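Local coordinates for protein giardin subunit alpha-1 (Giardia intestinalis, PDB 4EVF) that binds calcium and, in its presence, phospholipids such as phosphatidylserine as an annexin, and takes part in attachment of the parasite to the intestinal mucosa, at residues 156-159 / 160-163; 184-187 / 188-192; 203-206 / 207-211; 223-226 / 227-231. All blocks are in the same frame, centred on the assembly; numbering follows the deposited sequence.

In the fold
All four interactions are local. Interactions 1, 2 and 3 lie within the predicted third annexin repeat. Interaction 4 joins helix 211-225 to helix 227-240, where the predicted third and fourth repeats meet. Interactions 1 and 2 have centres about 10 Å apart and touch: Glu158 CG packs 3.5 Å from Ile189 CD1. Interaction 2 also meets interaction 4, where Arg187 NE lies 2.9 Å from Leu225 O, a probable hydrogen bond. Interaction 3 stands apart, its centre about 17 Å from that of interaction 1 and about 19 Å from those of interactions 2 and 4. The structure is the apo form.

Interaction 1: 156-159 / 160-163; sequences EDEA and QRLD
Arg161 has CG anti to its carbonyl carbon (chi1 -62°), and its chain bends at chi3 (-121°), which brings the guanidinium back along the helix beside Asp157. The CB of Asp157 lies over one face of that group, 3.9 Å from Arg161 NH2. The aliphatic part follows the same path: Arg161 CG comes within 3.4 Å of Asp157 O. That carbonyl also accepts the backbone N of Arg161 at 3.1 Å, in a nearly straight bond. The carboxylate of Glu158 approaches from another direction. Its OE1 is near the guanidinium plane, at the edge, but 4.2 Å from Arg161 NE, too far for a salt bridge. A water spans the gap. It donates to Glu158 OE2 at 2.6 Å and accepts a weak bond from Arg161 NE at 3.1 Å. The strongest partner of Glu158 is elsewhere: OE2 forms a salt bridge with Arg151, and OE1 accepts from the backbone N of Gly153. Tyr173 of helix 171-180 touches both Glu158 and Arg161. On another side of the turn, Ala159 and Leu162 are buried against neighbouring helices. The chemistry implies a division of labour. Glu158 ties helix 155-167 to the chain just before it, while Arg161 is probably steadied by nearby negative charge and one water, without a direct ion pair to Glu158.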
ATOM      1  N   GLU A 156     -22.622   8.296  16.304  1.00 30.17           N
ATOM      2  CA  GLU A 156     -23.580   7.303  16.796  1.00 30.18           C
ATOM      3  C   GLU A 156     -24.770   7.109  15.862  1.00 30.92           C
ATOM      4  O   GLU A 156     -25.277   5.994  15.706  1.00 26.99           O
ATOM      5  CB  GLU A 156     -24.081   7.699  18.184  1.00 32.81           C
ATOM      6  CG  GLU A 156     -22.976   7.923  19.203  1.00 35.49           C
ATOM      7  CD  GLU A 156     -22.255   9.258  19.036  1.00 35.50           C
ATOM      8  OE1 GLU A 156     -22.778  10.154  18.332  1.00 36.31           O
ATOM      9  OE2 GLU A 156     -21.153   9.405  19.606  1.00 35.28           O
ATOM     10  N   ASP A 157     -25.233   8.196  15.257  1.00 29.27           N
ATOM     11  CA  ASP A 157     -26.344   8.112  14.318  1.00 31.26           C
ATOM     12  C   ASP A 157     -25.875   7.419  13.047  1.00 27.75           C
ATOM     13  O   ASP A 157     -26.602   6.634  12.435  1.00 25.53           O
ATOM     14  CB  ASP A 157     -26.889   9.509  13.994  1.00 30.59           C
ATOM     15  CG  ASP A 157     -27.688  10.111  15.147  1.00 35.33           C
ATOM     16  OD1 ASP A 157     -28.118   9.358  16.054  1.00 33.46           O
ATOM     17  OD2 ASP A 157     -27.897  11.342  15.136  1.00 39.30           O
ATOM     18  N   GLU A 158     -24.638   7.711  12.670  1.00 27.22           N
ATOM     19  CA  GLU A 158     -24.061   7.177  11.452  1.00 28.81           C
ATOM     20  C   GLU A 158     -23.791   5.680  11.605  1.00 28.59           C
ATOM     21  O   GLU A 158     -24.003   4.902  10.669  1.00 25.09           O
ATOM     22  CB  GLU A 158     -22.776   7.939  11.116  1.00 34.07           C
ATOM     23  CG  GLU A 158     -22.490   8.069   9.627  1.00 35.06           C
ATOM     24  CD  GLU A 158     -23.564   8.825   8.875  1.00 32.84           C
ATOM     25  OE1 GLU A 158     -23.971   9.914   9.317  1.00 34.67           O
ATOM     26  OE2 GLU A 158     -23.997   8.321   7.824  1.00 34.50           O
ATOM     27  N   ALA A 159     -23.332   5.284  12.789  1.00 26.12           N
ATOM     28  CA  ALA A 159     -23.113   3.875  13.079  1.00 27.22           C
ATOM     29  C   ALA A 159     -24.429   3.089  13.047  1.00 28.28           C
ATOM     30  O   ALA A 159     -24.467   1.958  12.564  1.00 28.38           O
ATOM     31  CB  ALA A 159     -22.418   3.708  14.414  1.00 26.10           C
ATOM     32  N   GLN A 160     -25.506   3.686  13.554  1.00 26.28           N
ATOM     33  CA  GLN A 160     -26.830   3.047  13.511  1.00 27.35           C
ATOM     34  C   GLN A 160     -27.344   2.847  12.081  1.00 27.47           C
ATOM     35  O   GLN A 160     -27.784   1.754  11.732  1.00 26.17           O
ATOM     36  CB  GLN A 160     -27.847   3.828  14.358  1.00 32.21           C
ATOM     37  CG  GLN A 160     -29.315   3.408  14.168  1.00 32.93           C
ATOM     38  CD  GLN A 160     -29.659   2.053  14.802  1.00 40.33           C
ATOM     39  OE1 GLN A 160     -28.804   1.174  14.953  1.00 40.70           O
ATOM     40  NE2 GLN A 160     -30.923   1.890  15.176  1.00 40.87           N
ATOM     41  N   ARG A 161     -27.285   3.891  11.254  1.00 24.90           N
ATOM     42  CA  ARG A 161     -27.642   3.754   9.836  1.00 29.93           C
ATOM     43  C   ARG A 161     -26.772   2.696   9.147  1.00 25.26           C
ATOM     44  O   ARG A 161     -27.250   1.937   8.304  1.00 30.59           O
ATOM     45  CB  ARG A 161     -27.518   5.087   9.080  1.00 25.63           C
ATOM     46  CG  ARG A 161     -28.426   6.206   9.581  1.00 28.71           C
ATOM     47  CD  ARG A 161     -28.447   7.386   8.596  1.00 30.37           C
ATOM     48  NE  ARG A 161     -27.992   8.650   9.182  1.00 39.87           N
ATOM     49  CZ  ARG A 161     -28.725   9.417   9.987  1.00 40.88           C
ATOM     50  NH1 ARG A 161     -29.954   9.044  10.333  1.00 39.42           N
ATOM     51  NH2 ARG A 161     -28.229  10.559  10.454  1.00 44.21           N
ATOM     52  N   LEU A 162     -25.492   2.662   9.508  1.00 24.09           N
ATOM     53  CA  LEU A 162     -24.546   1.710   8.925  1.00 25.47           C
ATOM     54  C   LEU A 162     -24.963   0.296   9.316  1.00 26.05           C
ATOM     55  O   LEU A 162     -25.099  -0.579   8.462  1.00 24.59           O
ATOM     56  CB  LEU A 162     -23.121   1.996   9.418  1.00 24.36           C
ATOM     57  CG  LEU A 162     -21.916   1.865   8.470  1.00 28.06           C
ATOM     58  CD1 LEU A 162     -20.713   1.199   9.155  1.00 18.69           C
ATOM     59  CD2 LEU A 162     -22.269   1.134   7.179  1.00 18.60           C
ATOM     60  N   ASP A 163     -25.164   0.090  10.613  1.00 24.55           N
ATOM     61  CA  ASP A 163     -25.646  -1.188  11.146  1.00 26.70           C
ATOM     62  C   ASP A 163     -26.936  -1.653  10.477  1.00 30.38           C
ATOM     63  O   ASP A 163     -27.092  -2.834  10.168  1.00 30.33           O
ATOM     64  CB  ASP A 163     -25.860  -1.082  12.660  1.00 27.17           C
ATOM     65  CG  ASP A 163     -26.516  -2.324  13.253  1.00 31.87           C
ATOM     66  OD1 ASP A 163     -25.791  -3.283  13.593  1.00 27.92           O
ATOM     67  OD2 ASP A 163     -27.757  -2.331  13.394  1.00 34.93           O
TER
HETATM   68  O   HOH W   1     -26.223   8.835   6.655  1.00 35.38           O

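Interaction 2: 184-187 / 188-192; sequences AEYR and PIAEA
Pro188 sits within helix 183-196 and has no N-H to give to the turn before, so the helix kinks there and its bonds resume with Ile189 N to Glu185 O at 3.2 Å. The pyrrolidine ring fills the place of that missing bond. Its CD reaches 3.1 Å from Ala184 O, and its CG reaches 2.9 Å from Glu185 O. The side chains of Arg187 and Pro188 cross obliquely. Ile189, next to the proline, has its CG1 branch 3.2 Å from Glu185 O, one turn back. Tyr186 has CG anti to the backbone N (chi1 -176°), and its CE2 lies 4.2 Å from Ala190 CB. The methyl group meets the ring obliquely. The same two residues are joined through the backbone, Ala190 N to Tyr186 O at 2.8 Å. The polar ends of the first segment turn to other parts of the chain. Tyr186 OH bonds to His221 ND1, Glu185 to Ser150 OG and Arg151 N, and Arg187 NE to Leu225 O. The chemistry implies that one helical bond is given up at the proline, while the following turns remain hydrogen-bonded. Polar side chains before the kink link this part of the helix to helix 211-225 and to residues 150-151.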
ATOM      1  N   ALA A 184     -11.260  10.706   8.806  1.00 22.63           N
ATOM      2  CA  ALA A 184     -11.351  11.348  10.108  1.00 25.82           C
ATOM      3  C   ALA A 184     -12.682  11.038  10.785  1.00 23.69           C
ATOM      4  O   ALA A 184     -12.750  10.974  12.001  1.00 22.51           O
ATOM      5  CB  ALA A 184     -11.142  12.853   9.981  1.00 26.09           C
ATOM      6  N   GLU A 185     -13.730  10.844   9.984  1.00 22.03           N
ATOM      7  CA  GLU A 185     -15.064  10.548  10.504  1.00 19.72           C
ATOM      8  C   GLU A 185     -15.231   9.062  10.735  1.00 24.75           C
ATOM      9  O   GLU A 185     -15.950   8.629  11.640  1.00 24.85           O
ATOM     10  CB  GLU A 185     -16.135  11.036   9.522  1.00 22.97           C
ATOM     11  CG  GLU A 185     -15.994  12.507   9.151  1.00 27.65           C
ATOM     12  CD  GLU A 185     -17.239  13.087   8.506  1.00 32.49           C
ATOM     13  OE1 GLU A 185     -18.085  12.303   8.002  1.00 30.29           O
ATOM     14  OE2 GLU A 185     -17.378  14.333   8.511  1.00 28.17           O
ATOM     15  N   TYR A 186     -14.564   8.267   9.912  1.00 23.54           N
ATOM     16  CA  TYR A 186     -14.739   6.817  10.001  1.00 22.09           C
ATOM     17  C   TYR A 186     -14.396   6.272  11.382  1.00 21.79           C
ATOM     18  O   TYR A 186     -15.158   5.490  11.955  1.00 18.78           O
ATOM     19  CB  TYR A 186     -13.914   6.109   8.934  1.00 23.25           C
ATOM     20  CG  TYR A 186     -14.128   4.607   8.916  1.00 22.80           C
ATOM     21  CD1 TYR A 186     -15.242   4.059   8.289  1.00 20.61           C
ATOM     22  CD2 TYR A 186     -13.219   3.742   9.523  1.00 20.21           C
ATOM     23  CE1 TYR A 186     -15.442   2.683   8.256  1.00 21.28           C
ATOM     24  CE2 TYR A 186     -13.414   2.358   9.492  1.00 22.46           C
ATOM     25  CZ  TYR A 186     -14.529   1.839   8.859  1.00 21.09           C
ATOM     26  OH  TYR A 186     -14.749   0.469   8.818  1.00 18.25           O
ATOM     27  N   ARG A 187     -13.260   6.706  11.921  1.00 23.15           N
ATOM     28  CA  ARG A 187     -12.760   6.202  13.201  1.00 24.43           C
ATOM     29  C   ARG A 187     -13.780   6.327  14.341  1.00 24.73           C
ATOM     30  O   ARG A 187     -14.047   5.346  15.052  1.00 23.35           O
ATOM     31  CB  ARG A 187     -11.429   6.885  13.547  1.00 26.97           C
ATOM     32  CG  ARG A 187     -10.553   7.100  12.303  1.00 28.51           C
ATOM     33  CD  ARG A 187      -9.148   7.626  12.593  1.00 31.16           C
ATOM     34  NE  ARG A 187      -8.266   7.387  11.445  1.00 35.91           N
ATOM     35  CZ  ARG A 187      -7.858   8.318  10.583  1.00 39.91           C
ATOM     36  NH1 ARG A 187      -8.223   9.592  10.733  1.00 34.79           N
ATOM     37  NH2 ARG A 187      -7.064   7.975   9.571  1.00 36.60           N
ATOM     38  N   PRO A 188     -14.360   7.530  14.530  1.00 23.18           N
ATOM     39  CA  PRO A 188     -15.407   7.660  15.557  1.00 20.53           C
ATOM     40  C   PRO A 188     -16.640   6.796  15.256  1.00 23.89           C
ATOM     41  O   PRO A 188     -17.261   6.266  16.174  1.00 21.86           O
ATOM     42  CB  PRO A 188     -15.777   9.152  15.509  1.00 23.71           C
ATOM     43  CG  PRO A 188     -15.147   9.690  14.228  1.00 25.42           C
ATOM     44  CD  PRO A 188     -13.961   8.828  13.956  1.00 22.91           C
ATOM     45  N   ILE A 189     -16.992   6.674  13.982  1.00 20.99           N
ATOM     46  CA  ILE A 189     -18.100   5.810  13.578  1.00 19.95           C
ATOM     47  C   ILE A 189     -17.842   4.337  13.933  1.00 21.61           C
ATOM     48  O   ILE A 189     -18.735   3.642  14.429  1.00 20.50           O
ATOM     49  CB  ILE A 189     -18.400   5.968  12.082  1.00 19.79           C
ATOM     50  CG1 ILE A 189     -18.930   7.386  11.830  1.00 19.19           C
ATOM     51  CG2 ILE A 189     -19.429   4.903  11.612  1.00 20.38           C
ATOM     52  CD1 ILE A 189     -19.124   7.743  10.400  1.00 18.44           C
ATOM     53  N   ALA A 190     -16.627   3.867  13.678  1.00 23.04           N
ATOM     54  CA  ALA A 190     -16.291   2.468  13.953  1.00 25.48           C
ATOM     55  C   ALA A 190     -16.332   2.200  15.445  1.00 27.36           C
ATOM     56  O   ALA A 190     -16.735   1.124  15.881  1.00 23.11           O
ATOM     57  CB  ALA A 190     -14.924   2.115  13.393  1.00 20.96           C
ATOM     58  N   GLU A 191     -15.904   3.186  16.232  1.00 25.90           N
ATOM     59  CA  GLU A 191     -15.930   3.049  17.675  1.00 25.75           C
ATOM     60  C   GLU A 191     -17.358   3.034  18.208  1.00 28.18           C
ATOM     61  O   GLU A 191     -17.698   2.242  19.095  1.00 25.99           O
ATOM     62  CB  GLU A 191     -15.132   4.175  18.331  1.00 30.00           C
ATOM     63  CG  GLU A 191     -14.149   3.678  19.371  1.00 38.54           C
ATOM     64  CD  GLU A 191     -12.790   4.329  19.226  1.00 47.79           C
ATOM     65  OE1 GLU A 191     -12.724   5.581  19.262  1.00 47.97           O
ATOM     66  OE2 GLU A 191     -11.793   3.586  19.064  1.00 46.77           O
ATOM     67  N   ALA A 192     -18.194   3.918  17.675  1.00 26.37           N
ATOM     68  CA  ALA A 192     -19.582   3.971  18.104  1.00 26.33           C
ATOM     69  C   ALA A 192     -20.281   2.675  17.703  1.00 27.99           C
ATOM     70  O   ALA A 192     -21.053   2.108  18.480  1.00 26.32           O
ATOM     71  CB  ALA A 192     -20.285   5.181  17.506  1.00 25.17           C
TER

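Interaction 3: 203-206 / 207-211; sequences QAIA and TIYTK
Thr207 reaches back one turn to Gln203 and Ala204. Its CB lies 3.4 Å from Ala204 O. At the tip, OG1 donates to Gln203 O at 3.1 Å, from above the carbonyl plane. The torsion that allows this sets OG1 anti to the carbonyl carbon (chi1 -67°), beside the backbone N. OG1 also bonds to Lys199 NZ, so one hydroxyl links the lysine to the helix backbone. Thr207 N makes weak bonds to both Gln203 O and Ala204 O. This divided bonding suits the last turn of a helix. The turn closes more firmly at Tyr209, whose N bonds to Ile205 O at 2.9 Å. Tyr209 is the first residue to leave helical angles. Beyond it, one water donates to Ala206 O and to Tyr209 O, and another to Ala206 O and to Thr207 O. Two waters therefore serve a carbonyl at the helix end. The apolar and aromatic side chains place this end among three helices. Tyr209 stacks with Phe217 of helix 211-225 and bonds through OH to Asp135, Ile208 touches Thr171 and Leu174 of helix 171-180, and Ala204, Ile205 and Ile208 meet Phe166 of helix 155-167.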
ATOM      1  N   GLN A 203     -16.704  -7.490  11.820  1.00 20.72           N
ATOM      2  CA  GLN A 203     -17.527  -8.692  11.934  1.00 26.34           C
ATOM      3  C   GLN A 203     -18.742  -8.594  11.016  1.00 23.84           C
ATOM      4  O   GLN A 203     -19.145  -9.579  10.371  1.00 21.95           O
ATOM      5  CB  GLN A 203     -17.942  -8.910  13.392  1.00 26.81           C
ATOM      6  CG  GLN A 203     -16.735  -9.089  14.303  1.00 28.38           C
ATOM      7  CD  GLN A 203     -17.087  -9.190  15.774  1.00 28.91           C
ATOM      8  OE1 GLN A 203     -16.545 -10.029  16.490  1.00 36.09           O
ATOM      9  NE2 GLN A 203     -17.979  -8.330  16.235  1.00 25.61           N
ATOM     10  N   ALA A 204     -19.301  -7.389  10.940  1.00 24.36           N
ATOM     11  CA  ALA A 204     -20.408  -7.110  10.038  1.00 22.33           C
ATOM     12  C   ALA A 204     -20.022  -7.400   8.590  1.00 21.89           C
ATOM     13  O   ALA A 204     -20.782  -8.030   7.864  1.00 21.84           O
ATOM     14  CB  ALA A 204     -20.901  -5.666  10.208  1.00 20.28           C
ATOM     15  N   ILE A 205     -18.831  -6.955   8.189  1.00 21.46           N
ATOM     16  CA  ILE A 205     -18.319  -7.211   6.850  1.00 21.74           C
ATOM     17  C   ILE A 205     -18.262  -8.717   6.570  1.00 19.31           C
ATOM     18  O   ILE A 205     -18.653  -9.185   5.497  1.00 20.80           O
ATOM     19  CB  ILE A 205     -16.911  -6.587   6.651  1.00 19.91           C
ATOM     20  CG1 ILE A 205     -16.982  -5.061   6.715  1.00 20.07           C
ATOM     21  CG2 ILE A 205     -16.310  -7.002   5.317  1.00 20.27           C
ATOM     22  CD1 ILE A 205     -15.654  -4.390   6.455  1.00 17.16           C
ATOM     23  N   ALA A 206     -17.780  -9.471   7.546  1.00 23.03           N
ATOM     24  CA  ALA A 206     -17.635 -10.907   7.383  1.00 22.49           C
ATOM     25  C   ALA A 206     -18.996 -11.587   7.240  1.00 24.17           C
ATOM     26  O   ALA A 206     -19.114 -12.631   6.596  1.00 25.56           O
ATOM     27  CB  ALA A 206     -16.850 -11.494   8.558  1.00 26.99           C
ATOM     28  N   THR A 207     -20.022 -10.989   7.832  1.00 25.16           N
ATOM     29  CA  THR A 207     -21.350 -11.595   7.827  1.00 25.48           C
ATOM     30  C   THR A 207     -21.995 -11.509   6.452  1.00 29.75           C
ATOM     31  O   THR A 207     -22.702 -12.425   6.038  1.00 32.49           O
ATOM     32  CB  THR A 207     -22.285 -10.932   8.856  1.00 28.29           C
ATOM     33  OG1 THR A 207     -21.822 -11.204  10.189  1.00 28.69           O
ATOM     34  CG2 THR A 207     -23.699 -11.453   8.694  1.00 29.68           C
ATOM     35  N   ILE A 208     -21.743 -10.406   5.749  1.00 19.66           N
ATOM     36  CA  ILE A 208     -22.403 -10.138   4.474  1.00 25.18           C
ATOM     37  C   ILE A 208     -21.557 -10.476   3.236  1.00 25.01           C
ATOM     38  O   ILE A 208     -22.110 -10.814   2.189  1.00 27.86           O
ATOM     39  CB  ILE A 208     -22.874  -8.671   4.377  1.00 24.91           C
ATOM     40  CG1 ILE A 208     -23.574  -8.434   3.036  1.00 29.37           C
ATOM     41  CG2 ILE A 208     -21.691  -7.725   4.537  1.00 18.58           C
ATOM     42  CD1 ILE A 208     -24.340  -7.137   2.951  1.00 24.38           C
ATOM     43  N   TYR A 209     -20.232 -10.402   3.359  1.00 24.00           N
ATOM     44  CA  TYR A 209     -19.332 -10.599   2.217  1.00 21.25           C
ATOM     45  C   TYR A 209     -18.368 -11.794   2.350  1.00 21.26           C
ATOM     46  O   TYR A 209     -17.919 -12.128   3.441  1.00 19.12           O
ATOM     47  CB  TYR A 209     -18.518  -9.327   1.973  1.00 19.71           C
ATOM     48  CG  TYR A 209     -19.299  -8.187   1.358  1.00 22.46           C
ATOM     49  CD1 TYR A 209     -20.137  -8.394   0.262  1.00 19.45           C
ATOM     50  CD2 TYR A 209     -19.196  -6.893   1.873  1.00 20.89           C
ATOM     51  CE1 TYR A 209     -20.858  -7.336  -0.310  1.00 19.40           C
ATOM     52  CE2 TYR A 209     -19.906  -5.838   1.308  1.00 21.62           C
ATOM     53  CZ  TYR A 209     -20.733  -6.058   0.223  1.00 19.29           C
ATOM     54  OH  TYR A 209     -21.427  -4.980  -0.319  1.00 22.36           O
ATOM     55  N   THR A 210     -18.042 -12.415   1.218  1.00 21.66           N
ATOM     56  CA  THR A 210     -16.975 -13.411   1.151  1.00 21.24           C
ATOM     57  C   THR A 210     -15.981 -13.104   0.028  1.00 21.32           C
ATOM     58  O   THR A 210     -16.259 -12.299  -0.862  1.00 21.24           O
ATOM     59  CB  THR A 210     -17.544 -14.817   0.889  1.00 24.38           C
ATOM     60  OG1 THR A 210     -18.242 -14.813  -0.362  1.00 24.11           O
ATOM     61  CG2 THR A 210     -18.511 -15.221   2.008  1.00 22.44           C
ATOM     62  N   LYS A 211     -14.833 -13.770   0.063  1.00 20.66           N
ATOM     63  CA  LYS A 211     -13.885 -13.720  -1.038  1.00 21.51           C
ATOM     64  C   LYS A 211     -13.456 -12.286  -1.335  1.00 21.50           C
ATOM     65  O   LYS A 211     -13.173 -11.525  -0.409  1.00 22.93           O
ATOM     66  CB  LYS A 211     -14.463 -14.424  -2.273  1.00 20.35           C
ATOM     67  CG  LYS A 211     -14.677 -15.933  -2.057  1.00 27.87           C
ATOM     68  CD  LYS A 211     -15.381 -16.574  -3.234  1.00 28.03           C
ATOM     69  CE  LYS A 211     -15.417 -18.090  -3.085  1.00 42.76           C
ATOM     70  NZ  LYS A 211     -16.032 -18.744  -4.275  1.00 46.11           N
TER
HETATM   71  O   HOH W   2     -17.209 -13.944   5.568  1.00 26.06           O
HETATM   72  O   HOH W   3     -20.950 -14.159   4.678  1.00 32.82           O

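Interaction 4: 223-226 / 227-231; sequences ALLG and MHRLA
Leu225 and Arg229 face each other across the bend between two helices. The leucine methyl CD1 sits over the centre of one guanidinium face, 3.8 Å from Arg229 CZ. The two chains approach at a slant, and Arg229 CD passes 4.0 Å from Leu225 CB. Arg229 bends at chi3 (77°), which turns the flat group over the leucine. A water lies in the guanidinium plane at its edge. It accepts from Arg229 NH1 at 2.9 Å and donates to Leu225 O at 2.8 Å. The imidazole of His228 lies on the other side of Arg229's stem, with Arg229 CG over one of its faces, toward the rim. A separate apolar group forms round Ala223. Its CB meets Leu230 CD2 at 3.9 Å, and Met227 CE comes to the same methyl at 4.1 Å. Leu101 touches both Met227 and Leu230 from a loop. The chain turns at Gly226. Its positive phi (157°) is a backbone conformation that suits glycine, which has no side chain. Its own O accepts two backbone bonds, from Arg229 N at 2.9 Å and from Leu230 N at 3.1 Å. Gly226 thus ends helix 211-225 and stands at the N-cap position of helix 227-240. A single glycine, at the N-cap of the second helix, links two consecutive helices where the predicted third and fourth repeats of the all-helical annexin fold meet.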
ATOM      1  N   ALA A 223      -7.837   0.809   5.845  1.00 17.42           N
ATOM      2  CA  ALA A 223      -7.318   2.007   5.182  1.00 17.70           C
ATOM      3  C   ALA A 223      -7.903   3.241   5.842  1.00 21.18           C
ATOM      4  O   ALA A 223      -7.175   4.174   6.174  1.00 19.65           O
ATOM      5  CB  ALA A 223      -7.663   2.001   3.702  1.00 19.90           C
ATOM      6  N   LEU A 224      -9.221   3.231   6.034  1.00 18.82           N
ATOM      7  CA  LEU A 224      -9.918   4.360   6.656  1.00 22.34           C
ATOM      8  C   LEU A 224      -9.478   4.579   8.101  1.00 22.93           C
ATOM      9  O   LEU A 224      -9.431   5.717   8.565  1.00 27.01           O
ATOM     10  CB  LEU A 224     -11.441   4.176   6.551  1.00 18.53           C
ATOM     11  CG  LEU A 224     -11.955   4.176   5.112  1.00 16.46           C
ATOM     12  CD1 LEU A 224     -13.398   3.691   5.032  1.00 14.63           C
ATOM     13  CD2 LEU A 224     -11.786   5.579   4.468  1.00 17.49           C
ATOM     14  N   LEU A 225      -9.136   3.495   8.804  1.00 21.31           N
ATOM     15  CA  LEU A 225      -8.603   3.602  10.168  1.00 24.61           C
ATOM     16  C   LEU A 225      -7.196   4.187  10.182  1.00 26.48           C
ATOM     17  O   LEU A 225      -6.795   4.856  11.131  1.00 27.49           O
ATOM     18  CB  LEU A 225      -8.590   2.245  10.871  1.00 25.95           C
ATOM     19  CG  LEU A 225      -9.947   1.681  11.285  1.00 21.08           C
ATOM     20  CD1 LEU A 225      -9.758   0.394  12.081  1.00 24.16           C
ATOM     21  CD2 LEU A 225     -10.707   2.722  12.101  1.00 24.54           C
ATOM     22  N   GLY A 226      -6.443   3.912   9.130  1.00 24.64           N
ATOM     23  CA  GLY A 226      -5.101   4.437   9.012  1.00 24.42           C
ATOM     24  C   GLY A 226      -4.286   3.577   8.078  1.00 23.68           C
ATOM     25  O   GLY A 226      -4.307   2.343   8.168  1.00 20.17           O
ATOM     26  N   MET A 227      -3.567   4.233   7.178  1.00 20.56           N
ATOM     27  CA  MET A 227      -2.737   3.542   6.206  1.00 23.07           C
ATOM     28  C   MET A 227      -1.732   2.578   6.858  1.00 21.79           C
ATOM     29  O   MET A 227      -1.428   1.527   6.291  1.00 18.78           O
ATOM     30  CB  MET A 227      -2.017   4.556   5.318  1.00 22.69           C
ATOM     31  CG  MET A 227      -2.925   5.247   4.316  1.00 26.75           C
ATOM     32  SD  MET A 227      -3.564   4.110   3.064  1.00 29.75           S
ATOM     33  CE  MET A 227      -5.079   4.947   2.605  1.00 25.37           C
ATOM     34  N   HIS A 228      -1.218   2.936   8.036  1.00 21.93           N
ATOM     35  CA  HIS A 228      -0.266   2.071   8.751  1.00 23.94           C
ATOM     36  C   HIS A 228      -0.936   0.811   9.291  1.00 20.16           C
ATOM     37  O   HIS A 228      -0.283  -0.219   9.470  1.00 18.30           O
ATOM     38  CB  HIS A 228       0.429   2.822   9.902  1.00 26.45           C
ATOM     39  CG  HIS A 228      -0.473   3.145  11.055  1.00 26.38           C
ATOM     40  ND1 HIS A 228      -1.471   4.096  10.979  1.00 30.60           N
ATOM     41  CD2 HIS A 228      -0.514   2.659  12.319  1.00 27.89           C
ATOM     42  CE1 HIS A 228      -2.095   4.170  12.142  1.00 28.43           C
ATOM     43  NE2 HIS A 228      -1.532   3.312  12.973  1.00 29.62           N
ATOM     44  N   ARG A 229      -2.238   0.904   9.541  1.00 19.91           N
ATOM     45  CA  ARG A 229      -3.014  -0.247   9.993  1.00 22.25           C
ATOM     46  C   ARG A 229      -3.356  -1.188   8.840  1.00 19.36           C
ATOM     47  O   ARG A 229      -3.421  -2.396   9.026  1.00 18.61           O
ATOM     48  CB  ARG A 229      -4.272   0.201  10.742  1.00 23.47           C
ATOM     49  CG  ARG A 229      -3.956   0.947  12.031  1.00 26.84           C
ATOM     50  CD  ARG A 229      -5.196   1.374  12.774  1.00 29.24           C
ATOM     51  NE  ARG A 229      -5.819   0.257  13.483  1.00 31.25           N
ATOM     52  CZ  ARG A 229      -6.739   0.401  14.433  1.00 31.23           C
ATOM     53  NH1 ARG A 229      -7.136   1.616  14.792  1.00 36.06           N
ATOM     54  NH2 ARG A 229      -7.258  -0.668  15.028  1.00 32.70           N
ATOM     55  N   LEU A 230      -3.593  -0.638   7.653  1.00 17.41           N
ATOM     56  CA  LEU A 230      -3.744  -1.481   6.476  1.00 16.76           C
ATOM     57  C   LEU A 230      -2.394  -2.123   6.139  1.00 20.55           C
ATOM     58  O   LEU A 230      -2.326  -3.315   5.809  1.00 17.37           O
ATOM     59  CB  LEU A 230      -4.298  -0.696   5.275  1.00 17.73           C
ATOM     60  CG  LEU A 230      -4.479  -1.535   4.006  1.00 16.77           C
ATOM     61  CD1 LEU A 230      -5.418  -2.737   4.267  1.00 17.88           C
ATOM     62  CD2 LEU A 230      -4.985  -0.716   2.833  1.00 16.86           C
ATOM     63  N   ALA A 231      -1.321  -1.327   6.216  1.00 16.92           N
ATOM     64  CA  ALA A 231       0.031  -1.849   6.030  1.00 20.93           C
ATOM     65  C   ALA A 231       0.315  -3.050   6.946  1.00 16.50           C
ATOM     66  O   ALA A 231       0.821  -4.076   6.495  1.00 17.61           O
ATOM     67  CB  ALA A 231       1.063  -0.751   6.265  1.00 17.69           C
TER
HETATM   68  O   HOH W   4      -7.036   4.399  13.870  1.00 35.31           O